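Local structure of geranyltranstransferase (Staphylococcus aureus, 1RTR) at residues Met34-Asn39 with Lys101-Trp106; Asp55-Glu60 with Ala193-Thr198; Gln154-Gln159 with Glu171-Thr176; Tyr208-Met213 with Leu282-Leu287. The protein probably catalyses the condensation of isopentenyl diphosphate with geranyl diphosphate to form farnesyl diphosphate, a precursor in isoprenoid biosynthesis. All coordinates share one frame; numbering follows the deposited sequence.

The four contacts are spread over the all-helical fold of the polyprenyl synthetase family. Contact 1 closes before contact 3 opens along the chain; their centres lie about 25 Å apart, and both touch the second subunit of the dimer. Contacts 1 and 2, whose segments alternate in sequence, lie on opposite sides of the chain's centre, their centres about 37 Å apart. The loop closed by contact 2 encloses contact 3, and contact 4 follows all the others. Helix 197-227 is shared by contacts 2 and 4, whose nearest atoms are about 7 Å apart. Contacts 3 and 4 meet directly: Lys175 packs on Tyr208 and Met212, and Glu171 O on Met212, so helix 167-177 lies against helix 197-227.

Contact 1 of 4, residues Met34-Asn39 with Lys101-Trp106; sequences MLYSLN and KVYGEW
Where the end of helix 30-38 passes helix 99-103, the backbones stay well apart, with Tyr36 CA and Val102 CA, the nearest pair, 9.5 Å from each other, and side chains bridge the interval. Two tyrosines do most of the bridging. The edge of the Tyr103 ring is directed at the face of the Tyr36 ring in an offset edge-to-face pair, the centroids 5.9 Å apart and the planes at 74°. Tyr103 CE1 and Tyr103 OH both come to 3.9 Å from Tyr36 CB, which lies near the plane of the Tyr103 ring at its edge. With CG of Tyr36 trans to the main-chain nitrogen (chi1 180°), its ring stands out from the helix and carries the hydroxyl past Val102. There Val102 CG2 lies 3.9 Å from Tyr36 OH, its side chain crossing that of Tyr36 at about a right angle. The other methyl, Val102 CG1, sits 3.7 Å above one face of Tyr103, toward the rim of the ring. Both phenol oxygens find polar partners nearby: Tyr36 OH hydrogen-bonds to Leu97 O and Tyr103 OH to Glu32 OE1. The pair lies near the surface between helix 30-38, helix 99-103 and the short strand 96-97, to which Leu97 belongs, while farther along helix 30-38 the buried Leu38 packs against helices 6-18, 65-83 and 105-124.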
loop_
_atom_site.group_PDB
_atom_site.type_symbol
_atom_site.label_atom_id
_atom_site.label_comp_id
_atom_site.label_asym_id
_atom_site.label_seq_id
_atom_site.Cartn_x
_atom_site.Cartn_y
_atom_site.Cartn_z
ATOM N N MET A 34 10.819 -7.070 8.186
ATOM C CA MET A 34 9.374 -6.933 8.364
ATOM C C MET A 34 8.964 -7.433 9.745
ATOM O O MET A 34 8.314 -6.712 10.509
ATOM C CB MET A 34 8.599 -7.706 7.276
ATOM C CG MET A 34 8.609 -7.070 5.869
ATOM S SD MET A 34 8.230 -8.223 4.497
ATOM C CE MET A 34 6.506 -8.361 4.652
ATOM N N LEU A 35 9.365 -8.667 10.054
ATOM C CA LEU A 35 9.052 -9.335 11.318
ATOM C C LEU A 35 9.643 -8.628 12.533
ATOM O O LEU A 35 9.006 -8.552 13.584
ATOM C CB LEU A 35 9.535 -10.784 11.279
ATOM C CG LEU A 35 8.507 -11.914 11.176
ATOM C CD1 LEU A 35 7.039 -11.450 11.150
ATOM C CD2 LEU A 35 8.821 -12.773 9.962
ATOM N N TYR A 36 10.857 -8.112 12.383
ATOM C CA TYR A 36 11.512 -7.366 13.457
ATOM C C TYR A 36 10.628 -6.240 14.001
ATOM O O TYR A 36 10.384 -6.181 15.211
ATOM C CB TYR A 36 12.880 -6.822 13.006
ATOM C CG TYR A 36 13.621 -6.035 14.069
ATOM C CD1 TYR A 36 14.246 -6.677 15.146
ATOM C CD2 TYR A 36 13.695 -4.642 13.999
ATOM C CE1 TYR A 36 14.928 -5.951 16.124
ATOM C CE2 TYR A 36 14.382 -3.902 14.973
ATOM C CZ TYR A 36 14.992 -4.564 16.032
ATOM O OH TYR A 36 15.660 -3.816 16.983
ATOM N N SER A 37 10.154 -5.360 13.113
ATOM C CA SER A 37 9.293 -4.242 13.509
ATOM C C SER A 37 7.891 -4.695 13.913
ATOM O O SER A 37 7.296 -4.151 14.837
ATOM C CB SER A 37 9.201 -3.206 12.394
ATOM O OG SER A 37 10.473 -2.698 12.060
ATOM N N LEU A 38 7.371 -5.693 13.210
ATOM C CA LEU A 38 6.062 -6.253 13.506
ATOM C C LEU A 38 6.006 -6.812 14.924
ATOM O O LEU A 38 4.956 -6.760 15.570
ATOM C CB LEU A 38 5.707 -7.334 12.481
ATOM C CG LEU A 38 4.267 -7.502 11.985
ATOM C CD1 LEU A 38 3.609 -6.175 11.582
ATOM C CD2 LEU A 38 4.251 -8.492 10.826
ATOM N N ASN A 39 7.138 -7.334 15.400
ATOM C CA ASN A 39 7.244 -7.901 16.748
ATOM C C ASN A 39 7.833 -6.957 17.797
ATOM O O ASN A 39 7.945 -7.337 18.963
ATOM C CB ASN A 39 8.053 -9.200 16.732
ATOM C CG ASN A 39 7.350 -10.311 16.001
ATOM O OD1 ASN A 39 7.942 -10.975 15.151
ATOM N ND2 ASN A 39 6.079 -10.525 16.319
ATOM N N LYS A 101 18.320 1.242 11.692
ATOM C CA LYS A 101 19.566 1.175 12.447
ATOM C C LYS A 101 20.136 -0.244 12.444
ATOM O O LYS A 101 21.340 -0.429 12.588
ATOM C CB LYS A 101 19.367 1.688 13.876
ATOM C CG LYS A 101 19.564 3.195 14.026
ATOM C CD LYS A 101 21.043 3.559 14.134
ATOM C CE LYS A 101 21.446 4.608 13.096
ATOM N NZ LYS A 101 22.912 4.907 13.159
ATOM N N VAL A 102 19.266 -1.234 12.253
ATOM C CA VAL A 102 19.660 -2.643 12.227
ATOM C C VAL A 102 19.848 -3.200 10.804
ATOM O O VAL A 102 20.569 -4.192 10.620
ATOM C CB VAL A 102 18.630 -3.519 12.991
ATOM C CG1 VAL A 102 18.997 -4.985 12.923
ATOM C CG2 VAL A 102 18.517 -3.074 14.444
ATOM N N TYR A 103 19.211 -2.578 9.807
ATOM C CA TYR A 103 19.153 -3.165 8.463
ATOM C C TYR A 103 19.577 -2.225 7.351
ATOM O O TYR A 103 19.742 -2.650 6.206
ATOM C CB TYR A 103 17.748 -3.684 8.155
ATOM C CG TYR A 103 17.316 -4.850 9.006
ATOM C CD1 TYR A 103 16.397 -4.679 10.038
ATOM C CD2 TYR A 103 17.825 -6.126 8.780
ATOM C CE1 TYR A 103 15.996 -5.756 10.828
ATOM C CE2 TYR A 103 17.433 -7.205 9.562
ATOM C CZ TYR A 103 16.524 -7.012 10.583
ATOM O OH TYR A 103 16.139 -8.083 11.347
ATOM N N GLY A 104 19.743 -0.953 7.684
ATOM C CA GLY A 104 20.041 0.058 6.691
ATOM C C GLY A 104 18.769 0.720 6.211
ATOM O O GLY A 104 17.679 0.166 6.346
ATOM N N GLU A 105 18.918 1.911 5.648
ATOM C CA GLU A 105 17.794 2.671 5.125
ATOM C C GLU A 105 17.020 1.968 4.008
ATOM O O GLU A 105 15.784 1.971 4.037
ATOM C CB GLU A 105 18.254 4.043 4.664
ATOM C CG GLU A 105 18.230 5.074 5.776
ATOM C CD GLU A 105 19.127 6.259 5.497
ATOM O OE1 GLU A 105 18.975 6.905 4.435
ATOM O OE2 GLU A 105 19.993 6.545 6.349
ATOM N N TRP A 106 17.729 1.366 3.046
ATOM C CA TRP A 106 17.062 0.748 1.892
ATOM C C TRP A 106 16.222 -0.470 2.272
ATOM O O TRP A 106 15.112 -0.638 1.747
ATOM C CB TRP A 106 18.009 0.468 0.690
ATOM C CG TRP A 106 19.144 -0.515 0.924
ATOM C CD1 TRP A 106 20.429 -0.204 1.256
ATOM C CD2 TRP A 106 19.099 -1.953 0.825
ATOM N NE1 TRP A 106 21.182 -1.347 1.390
ATOM C CE2 TRP A 106 20.394 -2.438 1.129
ATOM C CE3 TRP A 106 18.093 -2.885 0.527
ATOM C CZ2 TRP A 106 20.712 -3.810 1.142
ATOM C CZ3 TRP A 106 18.414 -4.254 0.530
ATOM C CH2 TRP A 106 19.710 -4.698 0.841
#

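Contact 2 of 4, residues Asp55-Glu60 with Ala193-Thr198; sequences DSLNTE and ANVDDT. Unlike the reference sequence in segment 193-198: Thr198 (reference Ala).
Leu57 meets both Ala193 and Val195 just after helix 45-56 has ended. Ahead of it in the chain, Asp55 and Ser56 form the last helical residues, and Asp55 OD1 takes a hydrogen bond from Thr2 N near the start of the chain. From Leu57 the side chain heads toward the 193-198 segment. Its CB touches Ala193 CB at 3.9 Å, and farther out Leu57 CG meets Val195 CG1 at 3.6 Å, the two side chains crossing at about a right angle. Val195 presents CG1 here because that methyl lies opposite its carbonyl carbon (chi1 -69°). Phe276 packs on both Leu57 and Val195, and Leu203 of helix 197-227 also covers Leu57. Asn58, with positive phi, is the C-prime residue of a Schellman motif in which its backbone N hydrogen-bonds to Asp55 O. Asn194, also with positive phi, plays the same part where helix 179-193 stops, so the contact joins two helix ends that are finished in the same way. Asn58 ND2 also hydrogen-bonds to Gln275 O. Next comes Thr59, whose CA is 6.0 Å from the CA of Ala193, the nearest backbone approach. Thr59 OG1 donates a hydrogen bond to Leu57 O at 3.2 Å, coming from well above the carbonyl plane and not along a lone pair. Thr59 OG1 also lies 3.4 Å from Ala193 CB.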
loop_
_atom_site.group_PDB
_atom_site.type_symbol
_atom_site.label_atom_id
_atom_site.label_comp_id
_atom_site.label_asym_id
_atom_site.label_seq_id
_atom_site.Cartn_x
_atom_site.Cartn_y
_atom_site.Cartn_z
ATOM N N ASP A 55 -17.015 -7.585 19.106
ATOM C CA ASP A 55 -17.601 -8.259 20.256
ATOM C C ASP A 55 -18.785 -7.484 20.850
ATOM O O ASP A 55 -19.805 -8.085 21.183
ATOM C CB ASP A 55 -16.546 -8.549 21.326
ATOM C CG ASP A 55 -17.058 -9.503 22.386
ATOM O OD1 ASP A 55 -17.249 -9.077 23.548
ATOM O OD2 ASP A 55 -17.329 -10.698 22.134
ATOM N N SER A 56 -18.647 -6.157 20.958
ATOM C CA SER A 56 -19.739 -5.285 21.390
ATOM C C SER A 56 -20.920 -5.391 20.467
ATOM O O SER A 56 -22.062 -5.160 20.876
ATOM C CB SER A 56 -19.308 -3.819 21.402
ATOM O OG SER A 56 -18.056 -3.651 22.025
ATOM N N LEU A 57 -20.650 -5.690 19.205
ATOM C CA LEU A 57 -21.707 -5.753 18.210
ATOM C C LEU A 57 -22.254 -7.178 18.016
ATOM O O LEU A 57 -22.882 -7.473 16.992
ATOM C CB LEU A 57 -21.210 -5.154 16.896
ATOM C CG LEU A 57 -21.420 -3.673 16.516
ATOM C CD1 LEU A 57 -21.795 -2.728 17.678
ATOM C CD2 LEU A 57 -20.180 -3.175 15.761
ATOM N N ASN A 58 -22.018 -8.053 19.000
ATOM C CA ASN A 58 -22.592 -9.404 19.013
ATOM C C ASN A 58 -22.068 -10.313 17.891
ATOM O O ASN A 58 -22.753 -11.238 17.449
ATOM C CB ASN A 58 -24.132 -9.347 18.964
ATOM C CG ASN A 58 -24.733 -8.583 20.135
ATOM O OD1 ASN A 58 -24.150 -8.505 21.220
ATOM N ND2 ASN A 58 -25.911 -8.007 19.912
ATOM N N THR A 59 -20.850 -10.047 17.439
ATOM C CA THR A 59 -20.321 -10.722 16.274
ATOM C C THR A 59 -19.071 -11.468 16.674
ATOM O O THR A 59 -18.328 -11.020 17.553
ATOM C CB THR A 59 -20.043 -9.685 15.180
ATOM O OG1 THR A 59 -21.290 -9.119 14.760
ATOM C CG2 THR A 59 -19.526 -10.337 13.906
ATOM N N GLU A 60 -18.849 -12.623 16.050
ATOM C CA GLU A 60 -17.647 -13.407 16.324
ATOM C C GLU A 60 -16.392 -12.584 16.025
ATOM O O GLU A 60 -16.100 -12.286 14.868
ATOM C CB GLU A 60 -17.656 -14.724 15.533
ATOM C CG GLU A 60 -16.423 -15.594 15.741
ATOM C CD GLU A 60 -16.031 -15.720 17.204
ATOM O OE1 GLU A 60 -14.802 -15.683 17.510
ATOM O OE2 GLU A 60 -16.958 -15.857 18.047
ATOM N N ALA A 193 -19.899 -6.562 11.019
ATOM C CA ALA A 193 -21.102 -6.871 11.799
ATOM C C ALA A 193 -22.389 -6.582 11.036
ATOM O O ALA A 193 -23.454 -7.092 11.380
ATOM C CB ALA A 193 -21.092 -6.125 13.114
ATOM N N ASN A 194 -22.303 -5.754 10.000
ATOM C CA ASN A 194 -23.490 -5.394 9.225
ATOM C C ASN A 194 -24.560 -4.690 10.067
ATOM O O ASN A 194 -25.754 -4.916 9.890
ATOM C CB ASN A 194 -24.066 -6.635 8.530
ATOM C CG ASN A 194 -25.145 -6.297 7.535
ATOM O OD1 ASN A 194 -26.141 -7.015 7.422
ATOM N ND2 ASN A 194 -24.971 -5.189 6.816
ATOM N N VAL A 195 -24.120 -3.832 10.978
ATOM C CA VAL A 195 -25.043 -3.056 11.804
ATOM C C VAL A 195 -25.732 -1.928 11.021
ATOM O O VAL A 195 -25.314 -1.563 9.910
ATOM C CB VAL A 195 -24.376 -2.518 13.085
ATOM C CG1 VAL A 195 -24.060 -3.671 14.028
ATOM C CG2 VAL A 195 -23.118 -1.705 12.777
ATOM N N ASP A 196 -26.813 -1.405 11.596
ATOM C CA ASP A 196 -27.651 -0.429 10.905
ATOM C C ASP A 196 -27.007 0.968 10.846
ATOM O O ASP A 196 -26.143 1.309 11.668
ATOM C CB ASP A 196 -29.073 -0.410 11.504
ATOM C CG ASP A 196 -29.155 0.334 12.832
ATOM O OD1 ASP A 196 -28.272 0.149 13.706
ATOM O OD2 ASP A 196 -30.091 1.134 13.091
ATOM N N ASP A 197 -27.436 1.754 9.857
ATOM C CA ASP A 197 -26.912 3.106 9.601
ATOM C C ASP A 197 -26.777 3.990 10.828
ATOM O O ASP A 197 -25.724 4.599 11.045
ATOM C CB ASP A 197 -27.749 3.808 8.538
ATOM C CG ASP A 197 -27.562 3.198 7.167
ATOM O OD1 ASP A 197 -26.423 3.152 6.677
ATOM O OD2 ASP A 197 -28.489 2.714 6.502
ATOM N N THR A 198 -27.817 4.036 11.653
ATOM C CA THR A 198 -27.779 4.913 12.817
ATOM C C THR A 198 -26.835 4.440 13.911
ATOM O O THR A 198 -26.231 5.284 14.575
ATOM C CB THR A 198 -29.218 5.377 13.326
ATOM O OG1 THR A 198 -29.337 5.218 14.745
ATOM C CG2 THR A 198 -30.358 4.544 12.734
#

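Contact 3 of 4, residues Gln154-Gln159 with Glu171-Thr176; sequences QMLDMQ and EMIHKT
Helices 150-159 and 167-177 run roughly antiparallel here, the axes of their short segments approaching to 8.8 Å at 145° between N-to-C directions, with Asp157 and Ile173 the closest pair of alpha carbons. Between them Ile173 sends two branches, one to each of two successive residues opposite. Its CG1 comes up against Leu156 CG at 3.5 Å, the side chains meeting at a slant. Its CG2 lies alongside the CB-CG bond of Asp157, 3.9 Å from Asp157 CG, where the two side chains cross at about a right angle. A chi1 of -68° turns Ile173 CG1 away from its own carbonyl carbon and leaves CG2 on the Asp157 side. Together the helices form an antiparallel pair joined by the short connection 160-166, and residues of that connection, Ser160 and Ile165, also pack on Ile173. Leu156 has a second neighbour in Met172: Leu156 CD2 lies 3.7 Å from Met172 CG, close to where the methionine chain bends away at chi2 and chi3. One turn farther on, Thr176 OG1 hydrogen-bonds back to Met172 O at 2.8 Å, tilted 22° from the carbonyl plane, while Thr176 N reaches the same oxygen from the opposite face of that plane. Two donors of a single residue therefore hold this carbonyl. Asp157 OD1 has a long, weak ion pair with Lys177 NZ. On the dimer side, Met155 packs on Leu30 and Met158 on Trp106, both of the second subunit.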
loop_
_atom_site.group_PDB
_atom_site.type_symbol
_atom_site.label_atom_id
_atom_site.label_comp_id
_atom_site.label_asym_id
_atom_site.label_seq_id
_atom_site.Cartn_x
_atom_site.Cartn_y
_atom_site.Cartn_z
ATOM N N GLN A 154 0.904 12.847 7.972
ATOM C CA GLN A 154 2.358 12.853 8.098
ATOM C C GLN A 154 2.939 13.978 7.261
ATOM O O GLN A 154 3.895 14.610 7.681
ATOM C CB GLN A 154 2.976 11.528 7.658
ATOM C CG GLN A 154 3.533 10.654 8.783
ATOM C CD GLN A 154 4.587 11.342 9.650
ATOM O OE1 GLN A 154 5.625 11.801 9.158
ATOM N NE2 GLN A 154 4.328 11.390 10.944
ATOM N N MET A 155 2.375 14.221 6.078
ATOM C CA MET A 155 2.844 15.328 5.239
ATOM C C MET A 155 2.640 16.635 6.000
ATOM O O MET A 155 3.600 17.374 6.221
ATOM C CB MET A 155 2.130 15.375 3.888
ATOM C CG MET A 155 2.854 14.653 2.755
ATOM S SD MET A 155 4.434 15.333 2.211
ATOM C CE MET A 155 3.954 16.922 1.520
ATOM N N LEU A 156 1.396 16.872 6.431
ATOM C CA LEU A 156 1.044 18.035 7.231
ATOM C C LEU A 156 1.914 18.176 8.480
ATOM O O LEU A 156 2.361 19.268 8.776
ATOM C CB LEU A 156 -0.448 18.052 7.585
ATOM C CG LEU A 156 -1.000 19.417 8.045
ATOM C CD1 LEU A 156 -0.476 20.573 7.194
ATOM C CD2 LEU A 156 -2.524 19.448 8.102
ATOM N N ASP A 157 2.165 17.078 9.195
ATOM C CA ASP A 157 3.020 17.126 10.374
ATOM C C ASP A 157 4.420 17.634 10.031
ATOM O O ASP A 157 4.917 18.543 10.687
ATOM C CB ASP A 157 3.104 15.754 11.057
ATOM C CG ASP A 157 3.380 15.856 12.559
ATOM O OD1 ASP A 157 3.526 14.803 13.212
ATOM O OD2 ASP A 157 3.458 16.937 13.182
ATOM N N MET A 158 5.036 17.045 9.003
ATOM C CA MET A 158 6.407 17.353 8.584
ATOM C C MET A 158 6.533 18.786 8.064
ATOM O O MET A 158 7.522 19.455 8.321
ATOM C CB MET A 158 6.881 16.377 7.492
ATOM C CG MET A 158 7.082 14.944 7.927
ATOM S SD MET A 158 8.640 14.711 8.752
ATOM C CE MET A 158 8.099 13.926 10.221
ATOM N N GLN A 159 5.533 19.234 7.312
ATOM C CA GLN A 159 5.443 20.617 6.850
ATOM C C GLN A 159 5.397 21.620 8.015
ATOM O O GLN A 159 5.978 22.704 7.935
ATOM C CB GLN A 159 4.197 20.791 5.988
ATOM C CG GLN A 159 4.129 22.116 5.266
ATOM C CD GLN A 159 2.983 22.171 4.291
ATOM O OE1 GLN A 159 1.920 22.700 4.609
ATOM N NE2 GLN A 159 3.186 21.615 3.101
ATOM N N GLU A 171 -5.271 19.989 14.992
ATOM C CA GLU A 171 -6.328 18.998 15.033
ATOM C C GLU A 171 -6.465 18.251 13.715
ATOM O O GLU A 171 -6.721 17.043 13.722
ATOM C CB GLU A 171 -7.651 19.635 15.426
ATOM C CG GLU A 171 -7.734 19.947 16.908
ATOM C CD GLU A 171 -8.977 20.732 17.242
ATOM O OE1 GLU A 171 -9.329 21.661 16.469
ATOM O OE2 GLU A 171 -9.608 20.412 18.267
ATOM N N MET A 172 -6.295 18.974 12.606
ATOM C CA MET A 172 -6.238 18.377 11.279
ATOM C C MET A 172 -5.138 17.305 11.215
ATOM O O MET A 172 -5.377 16.206 10.711
ATOM C CB MET A 172 -6.031 19.446 10.196
ATOM C CG MET A 172 -6.102 18.945 8.744
ATOM S SD MET A 172 -7.676 18.112 8.347
ATOM C CE MET A 172 -8.672 19.565 7.853
ATOM N N ILE A 173 -3.958 17.613 11.755
ATOM C CA ILE A 173 -2.855 16.658 11.756
ATOM C C ILE A 173 -3.222 15.389 12.518
ATOM O O ILE A 173 -3.011 14.295 12.009
ATOM C CB ILE A 173 -1.555 17.273 12.318
ATOM C CG1 ILE A 173 -1.010 18.346 11.382
ATOM C CG2 ILE A 173 -0.495 16.206 12.564
ATOM C CD1 ILE A 173 -0.029 19.285 12.056
ATOM N N HIS A 174 -3.776 15.526 13.720
ATOM C CA HIS A 174 -4.004 14.363 14.583
ATOM C C HIS A 174 -5.188 13.518 14.126
ATOM O O HIS A 174 -5.173 12.295 14.253
ATOM C CB HIS A 174 -4.157 14.776 16.050
ATOM C CG HIS A 174 -2.891 15.277 16.662
ATOM N ND1 HIS A 174 -2.844 16.395 17.467
ATOM C CD2 HIS A 174 -1.618 14.821 16.578
ATOM C CE1 HIS A 174 -1.598 16.603 17.859
ATOM N NE2 HIS A 174 -0.835 15.662 17.333
ATOM N N LYS A 175 -6.200 14.184 13.591
ATOM C CA LYS A 175 -7.373 13.527 13.043
ATOM C C LYS A 175 -7.015 12.620 11.859
ATOM O O LYS A 175 -7.555 11.536 11.732
ATOM C CB LYS A 175 -8.389 14.594 12.629
ATOM C CG LYS A 175 -9.544 14.124 11.801
ATOM C CD LYS A 175 -9.991 15.253 10.882
ATOM C CE LYS A 175 -11.431 15.083 10.369
ATOM N NZ LYS A 175 -12.174 13.902 10.920
ATOM N N THR A 176 -6.109 13.065 10.998
ATOM C CA THR A 176 -5.776 12.298 9.809
ATOM C C THR A 176 -4.616 11.347 10.098
ATOM O O THR A 176 -4.707 10.161 9.802
ATOM C CB THR A 176 -5.415 13.209 8.633
ATOM O OG1 THR A 176 -4.401 14.123 9.046
ATOM C CG2 THR A 176 -6.588 14.099 8.232
#

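Contact 4 of 4, residues Tyr208-Met213 with Leu282-Leu287; sequences YHLGMM and LEIVDL
Within the helical bundle of the polyprenyl synthetase fold, the long helix 197-227 packs against the C-terminal helix 279-289, their short segments running nearly side by side with axes 10.3 Å apart and 23° between directions. Leu210 and Met213, three residues apart on the first helix, meet the adjacent Ile284 and Val285 on the second. Leu210 straddles the CG2 methyl of Ile284 with both branch ends: Ile284 CG2 is 3.8 Å from Leu210 CD1 and equally 3.8 Å from Leu210 CD2. A fully extended first torsion (chi1 180°) swings the isobutyl group of Leu210 across to this methyl, and the two side chains cross at about a right angle. Leu210 CD1 also reaches the backbone, 3.9 Å from Val285 CA. Met213 meets Val285 instead: its SD lies 4.0 Å from Val285 CG1, and beyond the bend at chi3 (61°) Met213 CE comes to 3.4 Å from Val285 O. Around them, Leu49 of helix 45-56 packs on both Leu210 and Ile284, while Phe288 packs on Leu210 and Met213. At the margin, Asp286 makes a salt bridge with Arg262, and His209 hydrogen-bonds to His261, both partners on helix 245-270. Between the segments themselves the touching groups are mostly methyls and a thioether sulfur, with the alpha carbon and carbonyl oxygen of Val285, all on buried residues, so the attraction probably comes from dispersion and the exclusion of water rather than from directed polar bonds.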
loop_
_atom_site.group_PDB
_atom_site.type_symbol
_atom_site.label_atom_id
_atom_site.label_comp_id
_atom_site.label_asym_id
_atom_site.label_seq_id
_atom_site.Cartn_x
_atom_site.Cartn_y
_atom_site.Cartn_z
ATOM N N TYR A 208 -14.137 9.066 16.309
ATOM C CA TYR A 208 -13.514 10.377 16.150
ATOM C C TYR A 208 -13.083 10.979 17.488
ATOM O O TYR A 208 -11.924 11.382 17.646
ATOM C CB TYR A 208 -14.434 11.353 15.409
ATOM C CG TYR A 208 -13.944 12.776 15.514
ATOM C CD1 TYR A 208 -14.505 13.660 16.447
ATOM C CD2 TYR A 208 -12.906 13.238 14.701
ATOM C CE1 TYR A 208 -14.057 14.972 16.553
ATOM C CE2 TYR A 208 -12.438 14.552 14.806
ATOM C CZ TYR A 208 -13.022 15.412 15.734
ATOM O OH TYR A 208 -12.579 16.708 15.849
ATOM N N HIS A 209 -14.003 11.027 18.451
ATOM C CA HIS A 209 -13.692 11.611 19.767
ATOM C C HIS A 209 -12.659 10.796 20.510
ATOM O O HIS A 209 -11.724 11.353 21.109
ATOM C CB HIS A 209 -14.958 11.804 20.611
ATOM C CG HIS A 209 -15.880 12.839 20.058
ATOM N ND1 HIS A 209 -15.526 14.167 19.956
ATOM C CD2 HIS A 209 -17.122 12.737 19.531
ATOM C CE1 HIS A 209 -16.520 14.842 19.403
ATOM N NE2 HIS A 209 -17.502 13.998 19.135
ATOM N N LEU A 210 -12.801 9.472 20.445
ATOM C CA LEU A 210 -11.807 8.586 21.050
ATOM C C LEU A 210 -10.415 8.887 20.492
ATOM O O LEU A 210 -9.436 8.914 21.239
ATOM C CB LEU A 210 -12.172 7.119 20.821
ATOM C CG LEU A 210 -11.200 6.092 21.405
ATOM C CD1 LEU A 210 -11.360 6.058 22.920
ATOM C CD2 LEU A 210 -11.448 4.718 20.794
ATOM N N GLY A 211 -10.346 9.134 19.183
ATOM C CA GLY A 211 -9.092 9.446 18.520
ATOM C C GLY A 211 -8.449 10.737 18.978
ATOM O O GLY A 211 -7.234 10.785 19.193
ATOM N N MET A 212 -9.254 11.785 19.119
ATOM C CA MET A 212 -8.748 13.070 19.605
ATOM C C MET A 212 -8.256 12.977 21.060
ATOM O O MET A 212 -7.266 13.615 21.415
ATOM C CB MET A 212 -9.782 14.187 19.410
ATOM C CG MET A 212 -10.242 14.392 17.933
ATOM S SD MET A 212 -8.913 14.589 16.639
ATOM C CE MET A 212 -8.055 15.979 17.252
ATOM N N MET A 213 -8.908 12.153 21.884
ATOM C CA MET A 213 -8.431 11.908 23.259
ATOM C C MET A 213 -6.964 11.529 23.289
ATOM O O MET A 213 -6.192 12.056 24.094
ATOM C CB MET A 213 -9.244 10.816 23.969
ATOM C CG MET A 213 -10.710 11.168 24.221
ATOM S SD MET A 213 -11.561 9.864 25.094
ATOM C CE MET A 213 -10.583 9.875 26.585
ATOM N N LEU A 282 -16.569 1.587 26.217
ATOM C CA LEU A 282 -16.535 2.472 27.378
ATOM C C LEU A 282 -15.274 2.267 28.194
ATOM O O LEU A 282 -14.706 3.228 28.708
ATOM C CB LEU A 282 -17.785 2.267 28.244
ATOM C CG LEU A 282 -18.242 3.288 29.300
ATOM C CD1 LEU A 282 -17.813 2.855 30.709
ATOM C CD2 LEU A 282 -17.775 4.726 29.014
ATOM N N GLU A 283 -14.822 1.022 28.298
ATOM C CA GLU A 283 -13.581 0.726 29.012
ATOM C C GLU A 283 -12.350 1.302 28.307
ATOM O O GLU A 283 -11.408 1.735 28.970
ATOM C CB GLU A 283 -13.421 -0.779 29.212
ATOM C CG GLU A 283 -13.124 -1.215 30.642
ATOM C CD GLU A 283 -13.610 -2.632 30.919
ATOM O OE1 GLU A 283 -14.449 -2.817 31.839
ATOM O OE2 GLU A 283 -13.157 -3.562 30.202
ATOM N N ILE A 284 -12.358 1.301 26.971
ATOM C CA ILE A 284 -11.253 1.871 26.195
ATOM C C ILE A 284 -11.202 3.394 26.339
ATOM O O ILE A 284 -10.117 3.966 26.467
ATOM C CB ILE A 284 -11.303 1.420 24.702
ATOM C CG1 ILE A 284 -10.611 0.072 24.536
ATOM C CG2 ILE A 284 -10.637 2.441 23.758
ATOM C CD1 ILE A 284 -11.394 -0.880 23.681
ATOM N N VAL A 285 -12.373 4.034 26.336
ATOM C CA VAL A 285 -12.482 5.466 26.622
ATOM C C VAL A 285 -11.771 5.811 27.926
ATOM O O VAL A 285 -11.006 6.776 27.981
ATOM C CB VAL A 285 -13.945 5.943 26.741
ATOM C CG1 VAL A 285 -13.998 7.425 27.123
ATOM C CG2 VAL A 285 -14.701 5.706 25.454
ATOM N N ASP A 286 -12.013 5.010 28.963
ATOM C CA ASP A 286 -11.419 5.277 30.270
ATOM C C ASP A 286 -9.913 5.031 30.319
ATOM O O ASP A 286 -9.201 5.683 31.080
ATOM C CB ASP A 286 -12.173 4.549 31.399
ATOM C CG ASP A 286 -13.423 5.322 31.869
ATOM O OD1 ASP A 286 -14.363 4.666 32.363
ATOM O OD2 ASP A 286 -13.566 6.573 31.784
ATOM N N LEU A 287 -9.427 4.113 29.490
ATOM C CA LEU A 287 -7.986 3.870 29.381
ATOM C C LEU A 287 -7.284 5.041 28.686
ATOM O O LEU A 287 -6.189 5.441 29.081
ATOM C CB LEU A 287 -7.696 2.540 28.669
ATOM C CG LEU A 287 -6.798 1.591 29.479
ATOM C CD1 LEU A 287 -7.491 0.260 29.828
ATOM C CD2 LEU A 287 -5.463 1.352 28.778
#